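Local coordinates for protein arginine N-methyltransferase SFM1 (Saccharomyces cerevisiae, PDB 5C77), which transfers a methyl group from S-adenosyl-L-methionine to a single arginine of ribosomal protein S3, leaving it monomethylated, at residues L24-A29 and A143-Q148; K136-D141 and P179-L184. All coordinates share one frame; numbering follows the deposited sequence.

In the fold
Helix 140-151 is common to both contacts, whose centres lie 13 Å apart. Contact 2 is made by the loop K136-T139 that leads into this helix; contact 1 uses the next stretch, where helix 14-27 ends beside it. Along the chain the order is 24-29, 136-141, 143-148, 179-184, so the two pairings interleave. They touch directly where T146 packs on M138 and V183. Contact 1 joins two helices that both rest on strand 3-6, helix 140-151 also on strand 101-108, whereas contact 2 ties the S-adenosyl-L-homocysteine loop to strand 181-183. One helix thus links cofactor pocket, main sheet and the antiparallel sheet of strands 162-169, 175-177 and 181-183.

Contact 1: L24-A29 and A143-Q148; sequences LREVGA and AIRTTQ
E26 and R145 meet at the edge of the guanidinium: NH1 of R145 lies 2.5 Å from OE1 of E26 in a salt bridge, with the carboxylate and guanidinium planes 41° apart. OE2 of E26 approaches the same NH1 of R145, at 2.8 Å, and Q22 holds OE1 by a hydrogen bond. E26 reaches across on an extended chain, while R145 bends at its third torsion (chi3 19°) to turn NH1 toward it. NH2 of R145 forms a second salt bridge with D141, one turn earlier on the same helix, so two acidic residues hold the guanidinium. Next to this ion pair the packing is apolar and buried: V27 CG1 sits 3.9 Å from I144 CG2, the two side chains crossing at about a right angle. Two neighbouring helices here pack side by side on the sheet of the alpha/beta SPOUT (class IV-like) fold, V27 leaning on Y3 and I144 on I5 of strand 3-6. E26 and Q148 are only partly buried. Q148, extended beyond CG, lays its amide beside V27, OE1 3.6 Å from V27 CG1. E26 O, beside the Q148 amide oxygen, accepts from N31 of the second subunit, so this margin faces the subunit interface.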
loop_
_atom_site.group_PDB
_atom_site.type_symbol
_atom_site.label_atom_id
_atom_site.label_comp_id
_atom_site.label_asym_id
_atom_site.label_seq_id
_atom_site.Cartn_x
_atom_site.Cartn_y
_atom_site.Cartn_z
ATOM N N LEU A 24 3.956 -6.887 0.257
ATOM C CA LEU A 24 4.444 -5.809 -0.584
ATOM C C LEU A 24 3.344 -5.213 -1.459
ATOM O O LEU A 24 3.182 -3.998 -1.509
ATOM C CB LEU A 24 5.606 -6.292 -1.452
ATOM C CG LEU A 24 6.957 -6.394 -0.748
ATOM C CD1 LEU A 24 7.932 -7.243 -1.545
ATOM C CD2 LEU A 24 7.527 -5.003 -0.483
ATOM N N ARG A 25 2.576 -6.063 -2.132
ATOM C CA ARG A 25 1.522 -5.564 -3.005
ATOM C C ARG A 25 0.324 -4.933 -2.275
ATOM O O ARG A 25 -0.455 -4.209 -2.882
ATOM C CB ARG A 25 1.078 -6.630 -4.016
ATOM C CG ARG A 25 0.679 -7.956 -3.424
ATOM C CD ARG A 25 0.137 -8.907 -4.490
ATOM N NE ARG A 25 1.160 -9.486 -5.356
ATOM C CZ ARG A 25 1.678 -10.704 -5.184
ATOM N NH1 ARG A 25 1.280 -11.463 -4.163
ATOM N NH2 ARG A 25 2.599 -11.162 -6.029
ATOM N N GLU A 26 0.200 -5.165 -0.971
ATOM C CA GLU A 26 -0.914 -4.601 -0.222
ATOM C C GLU A 26 -0.595 -3.331 0.556
ATOM O O GLU A 26 -1.492 -2.537 0.816
ATOM C CB GLU A 26 -1.526 -5.640 0.701
ATOM C CG GLU A 26 -2.049 -6.844 -0.041
ATOM C CD GLU A 26 -2.885 -7.752 0.839
ATOM O OE1 GLU A 26 -2.950 -8.974 0.551
ATOM O OE2 GLU A 26 -3.487 -7.245 1.819
ATOM N N VAL A 27 0.666 -3.130 0.929
ATOM C CA VAL A 27 1.039 -1.919 1.668
ATOM C C VAL A 27 1.904 -0.987 0.816
ATOM O O VAL A 27 1.995 0.223 1.078
ATOM C CB VAL A 27 1.748 -2.227 3.026
ATOM C CG1 VAL A 27 0.892 -3.148 3.870
ATOM C CG2 VAL A 27 3.135 -2.819 2.813
ATOM N N GLY A 28 2.516 -1.557 -0.221
ATOM C CA GLY A 28 3.420 -0.814 -1.069
ATOM C C GLY A 28 4.829 -0.859 -0.523
ATOM O O GLY A 28 5.040 -0.759 0.682
ATOM N N ALA A 29 5.792 -0.980 -1.430
ATOM C CA ALA A 29 7.203 -1.124 -1.100
ATOM C C ALA A 29 7.812 -0.032 -0.212
ATOM O O ALA A 29 8.753 -0.316 0.533
ATOM C CB ALA A 29 8.006 -1.263 -2.373
ATOM N N ALA A 143 -1.361 -10.817 9.858
ATOM C CA ALA A 143 -1.119 -9.897 10.957
ATOM C C ALA A 143 -0.993 -8.479 10.404
ATOM O O ALA A 143 -1.508 -7.520 10.975
ATOM C CB ALA A 143 0.126 -10.304 11.757
ATOM N N ILE A 144 -0.341 -8.360 9.260
ATOM C CA ILE A 144 -0.199 -7.064 8.633
ATOM C C ILE A 144 -1.530 -6.554 8.071
ATOM O O ILE A 144 -1.859 -5.377 8.217
ATOM C CB ILE A 144 0.933 -7.084 7.597
ATOM C CG1 ILE A 144 2.263 -7.223 8.335
ATOM C CG2 ILE A 144 0.922 -5.812 6.724
ATOM C CD1 ILE A 144 3.442 -7.243 7.443
ATOM N N ARG A 145 -2.305 -7.447 7.465
ATOM C CA ARG A 145 -3.595 -7.073 6.902
ATOM C C ARG A 145 -4.508 -6.554 8.010
ATOM O O ARG A 145 -5.224 -5.560 7.848
ATOM C CB ARG A 145 -4.219 -8.278 6.209
ATOM C CG ARG A 145 -5.550 -8.012 5.524
ATOM C CD ARG A 145 -5.841 -9.055 4.437
ATOM N NE ARG A 145 -5.050 -10.271 4.608
ATOM C CZ ARG A 145 -4.036 -10.629 3.821
ATOM N NH1 ARG A 145 -3.691 -9.867 2.794
ATOM N NH2 ARG A 145 -3.366 -11.754 4.056
ATOM N N THR A 146 -4.438 -7.231 9.149
ATOM C CA THR A 146 -5.186 -6.857 10.334
ATOM C C THR A 146 -4.721 -5.518 10.901
ATOM O O THR A 146 -5.547 -4.663 11.207
ATOM C CB THR A 146 -5.086 -7.949 11.425
ATOM O OG1 THR A 146 -5.735 -9.136 10.962
ATOM C CG2 THR A 146 -5.765 -7.495 12.689
ATOM N N THR A 147 -3.411 -5.343 11.055
ATOM C CA THR A 147 -2.896 -4.081 11.556
ATOM C C THR A 147 -3.417 -2.959 10.676
ATOM O O THR A 147 -3.854 -1.928 11.164
ATOM C CB THR A 147 -1.366 -4.032 11.546
ATOM O OG1 THR A 147 -0.849 -5.077 12.363
ATOM C CG2 THR A 147 -0.869 -2.698 12.081
ATOM N N GLN A 148 -3.396 -3.196 9.373
ATOM C CA GLN A 148 -3.824 -2.203 8.401
ATOM C C GLN A 148 -5.316 -1.892 8.492
ATOM O O GLN A 148 -5.724 -0.742 8.324
ATOM C CB GLN A 148 -3.478 -2.675 6.993
ATOM C CG GLN A 148 -3.673 -1.630 5.948
ATOM C CD GLN A 148 -3.134 -2.067 4.616
ATOM O OE1 GLN A 148 -2.242 -1.424 4.050
ATOM N NE2 GLN A 148 -3.666 -3.173 4.097
#

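Contact 2: K136-D141 and P179-L184; sequences KQMTTD and PFRYVL. With SAH (S-adenosyl-L-homocysteine), chain C.
Q137 and R181 are joined through their backbones: N of R181 donates to O of Q137 over 3.0 Å, a nearly straight bond (166°). Beside it, the F180 ring presents an edge to the Q137 carbonyl and one face to T139, whose methyl CG2 makes a CH-pi contact 3.9 Å from the ring centroid. The R181 side chain leaves with CG anti to N (chi1 168°). Its CB lies 3.9 Å from K136 CB. CG and then CD pass the methyl of M138, M138 CE coming to 3.7 Å from R181 CD. A bend at chi3 (-72°) turns the head group: NE pairs with D164, CZ is within 3.5 Å of K136 CB and CG, NH1 comes near the K136 backbone N, two donors that do not bond, and NH2, in a salt bridge with D135, is 3.2 Å from K136 CG, which covers one guanidinium face toward its rim. A water accepts from T139 N and donates to R181 O, bridging the backbones further along. On its other side the loop reads the adenine of S-adenosyl-L-homocysteine: K136 O accepts from N6 at 2.7 Å, and M138 N donates to N7 at 3.0 Å. T139 is the N-cap of helix 140-151, against which V183 packs at T146 and L149, while strand 181-183 runs antiparallel to strand 162-169 at the margin of the three-stranded sheet.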
loop_
_atom_site.group_PDB
_atom_site.type_symbol
_atom_site.label_atom_id
_atom_site.label_comp_id
_atom_site.label_asym_id
_atom_site.label_seq_id
_atom_site.Cartn_x
_atom_site.Cartn_y
_atom_site.Cartn_z
ATOM N N LYS A 136 -5.705 -15.364 18.888
ATOM C CA LYS A 136 -5.262 -16.455 18.041
ATOM C C LYS A 136 -4.037 -16.076 17.244
ATOM O O LYS A 136 -3.820 -14.913 16.930
ATOM C CB LYS A 136 -6.385 -16.941 17.135
ATOM C CG LYS A 136 -7.526 -17.558 17.920
ATOM C CD LYS A 136 -8.305 -18.565 17.099
ATOM C CE LYS A 136 -9.343 -19.275 17.962
ATOM N NZ LYS A 136 -8.729 -19.897 19.177
ATOM N N GLN A 137 -3.230 -17.081 16.944
ATOM C CA GLN A 137 -2.008 -16.914 16.183
ATOM C C GLN A 137 -2.354 -16.595 14.720
ATOM O O GLN A 137 -3.277 -17.181 14.154
ATOM C CB GLN A 137 -1.182 -18.203 16.304
ATOM C CG GLN A 137 0.132 -18.226 15.549
ATOM C CD GLN A 137 1.157 -17.258 16.113
ATOM O OE1 GLN A 137 1.322 -17.150 17.335
ATOM N NE2 GLN A 137 1.852 -16.542 15.221
ATOM N N MET A 138 -1.613 -15.661 14.126
ATOM C CA MET A 138 -1.810 -15.247 12.739
ATOM C C MET A 138 -0.519 -15.373 11.933
ATOM O O MET A 138 0.576 -15.267 12.481
ATOM C CB MET A 138 -2.248 -13.778 12.676
ATOM C CG MET A 138 -3.656 -13.494 13.140
ATOM S SD MET A 138 -4.048 -11.735 13.044
ATOM C CE MET A 138 -5.809 -11.767 13.295
ATOM N N THR A 139 -0.644 -15.568 10.624
ATOM C CA THR A 139 0.511 -15.438 9.732
ATOM C C THR A 139 0.949 -13.970 9.606
ATOM O O THR A 139 0.199 -13.050 9.938
ATOM C CB THR A 139 0.204 -15.969 8.319
ATOM O OG1 THR A 139 -0.778 -15.132 7.699
ATOM C CG2 THR A 139 -0.301 -17.418 8.372
ATOM N N THR A 140 2.164 -13.757 9.114
ATOM C CA THR A 140 2.700 -12.407 8.961
ATOM C C THR A 140 1.835 -11.509 8.064
ATOM O O THR A 140 1.617 -10.345 8.386
ATOM C CB THR A 140 4.121 -12.437 8.381
ATOM O OG1 THR A 140 4.797 -13.614 8.839
ATOM C CG2 THR A 140 4.895 -11.183 8.794
ATOM N N ASP A 141 1.346 -12.053 6.951
ATOM C CA ASP A 141 0.547 -11.274 6.005
ATOM C C ASP A 141 -0.855 -11.008 6.532
ATOM O O ASP A 141 -1.445 -9.955 6.254
ATOM C CB ASP A 141 0.488 -11.954 4.639
ATOM C CG ASP A 141 -0.196 -13.315 4.686
ATOM O OD1 ASP A 141 0.495 -14.335 4.967
ATOM O OD2 ASP A 141 -1.423 -13.359 4.419
ATOM N N PRO A 179 -3.626 -23.866 11.217
ATOM C CA PRO A 179 -3.761 -23.493 12.624
ATOM C C PRO A 179 -3.575 -21.990 12.819
ATOM O O PRO A 179 -2.747 -21.569 13.616
ATOM C CB PRO A 179 -2.620 -24.262 13.282
ATOM C CG PRO A 179 -1.563 -24.266 12.252
ATOM C CD PRO A 179 -2.261 -24.317 10.903
ATOM N N PHE A 180 -4.336 -21.192 12.083
ATOM C CA PHE A 180 -4.234 -19.749 12.189
ATOM C C PHE A 180 -5.600 -19.125 12.029
ATOM O O PHE A 180 -6.527 -19.747 11.510
ATOM C CB PHE A 180 -3.341 -19.184 11.092
ATOM C CG PHE A 180 -1.935 -19.715 11.091
ATOM C CD1 PHE A 180 -1.006 -19.264 12.020
ATOM C CD2 PHE A 180 -1.523 -20.613 10.116
ATOM C CE1 PHE A 180 0.295 -19.728 12.003
ATOM C CE2 PHE A 180 -0.214 -21.078 10.084
ATOM C CZ PHE A 180 0.692 -20.639 11.033
ATOM N N ARG A 181 -5.710 -17.881 12.469
ATOM C CA ARG A 181 -6.867 -17.067 12.178
ATOM C C ARG A 181 -6.597 -16.294 10.875
ATOM O O ARG A 181 -5.496 -15.784 10.662
ATOM C CB ARG A 181 -7.126 -16.120 13.350
ATOM C CG ARG A 181 -8.130 -15.001 13.068
ATOM C CD ARG A 181 -8.393 -14.189 14.325
ATOM N NE ARG A 181 -9.199 -14.929 15.294
ATOM C CZ ARG A 181 -9.127 -14.781 16.614
ATOM N NH1 ARG A 181 -8.265 -13.921 17.147
ATOM N NH2 ARG A 181 -9.913 -15.505 17.404
ATOM N N TYR A 182 -7.598 -16.229 10.002
ATOM C CA TYR A 182 -7.475 -15.527 8.724
ATOM C C TYR A 182 -8.584 -14.509 8.538
ATOM O O TYR A 182 -9.694 -14.709 9.005
ATOM C CB TYR A 182 -7.539 -16.509 7.553
ATOM C CG TYR A 182 -6.355 -17.439 7.424
ATOM C CD1 TYR A 182 -6.313 -18.637 8.122
ATOM C CD2 TYR A 182 -5.290 -17.129 6.589
ATOM C CE1 TYR A 182 -5.243 -19.497 8.001
ATOM C CE2 TYR A 182 -4.214 -17.987 6.460
ATOM C CZ TYR A 182 -4.199 -19.172 7.170
ATOM O OH TYR A 182 -3.131 -20.035 7.052
ATOM N N VAL A 183 -8.280 -13.428 7.832
ATOM C CA VAL A 183 -9.297 -12.445 7.443
ATOM C C VAL A 183 -10.144 -12.975 6.279
ATOM O O VAL A 183 -9.620 -13.532 5.316
ATOM C CB VAL A 183 -8.658 -11.090 7.037
ATOM C CG1 VAL A 183 -9.735 -10.037 6.821
ATOM C CG2 VAL A 183 -7.661 -10.622 8.089
ATOM N N LEU A 184 -11.457 -12.814 6.368
ATOM C CA LEU A 184 -12.331 -13.256 5.284
ATOM C C LEU A 184 -12.370 -12.252 4.129
ATOM O O LEU A 184 -12.250 -11.046 4.334
ATOM C CB LEU A 184 -13.744 -13.521 5.806
ATOM C CG LEU A 184 -13.844 -14.724 6.738
ATOM C CD1 LEU A 184 -15.134 -14.682 7.547
ATOM C CD2 LEU A 184 -13.720 -16.023 5.945
HETATM N N SAH C . 8.789 -18.090 10.861
HETATM C CA SAH C . 8.286 -17.224 11.924
HETATM C CB SAH C . 6.879 -16.726 11.588
HETATM C CG SAH C . 6.446 -15.467 12.339
HETATM S SD SAH C . 4.742 -14.943 11.995
HETATM C C SAH C . 8.314 -17.946 13.275
HETATM O O SAH C . 8.002 -17.362 14.319
HETATM O OXT SAH C . 8.659 -19.130 13.360
HETATM C "C5'" SAH C . 4.575 -14.426 13.719
HETATM C "C4'" SAH C . 4.548 -12.912 13.888
HETATM O "O4'" SAH C . 3.306 -12.373 13.468
HETATM C "C3'" SAH C . 4.733 -12.552 15.355
HETATM O "O3'" SAH C . 6.054 -12.149 15.591
HETATM C "C2'" SAH C . 3.821 -11.380 15.578
HETATM O "O2'" SAH C . 4.535 -10.184 15.331
HETATM C "C1'" SAH C . 2.789 -11.535 14.487
HETATM N N9 SAH C . 1.560 -12.105 15.065
HETATM C C8 SAH C . 0.963 -13.294 14.743
HETATM N N7 SAH C . -0.143 -13.444 15.499
HETATM C C5 SAH C . -0.263 -12.367 16.305
HETATM C C6 SAH C . -1.201 -12.001 17.269
HETATM N N6 SAH C . -2.236 -12.785 17.547
HETATM N N1 SAH C . -1.046 -10.807 17.943
HETATM C C2 SAH C . 0.016 -9.978 17.668
HETATM N N3 SAH C . 0.941 -10.346 16.720
HETATM C C4 SAH C . 0.804 -11.515 16.044
HETATM O O HOH W 1 -3.196 -16.236 9.480
#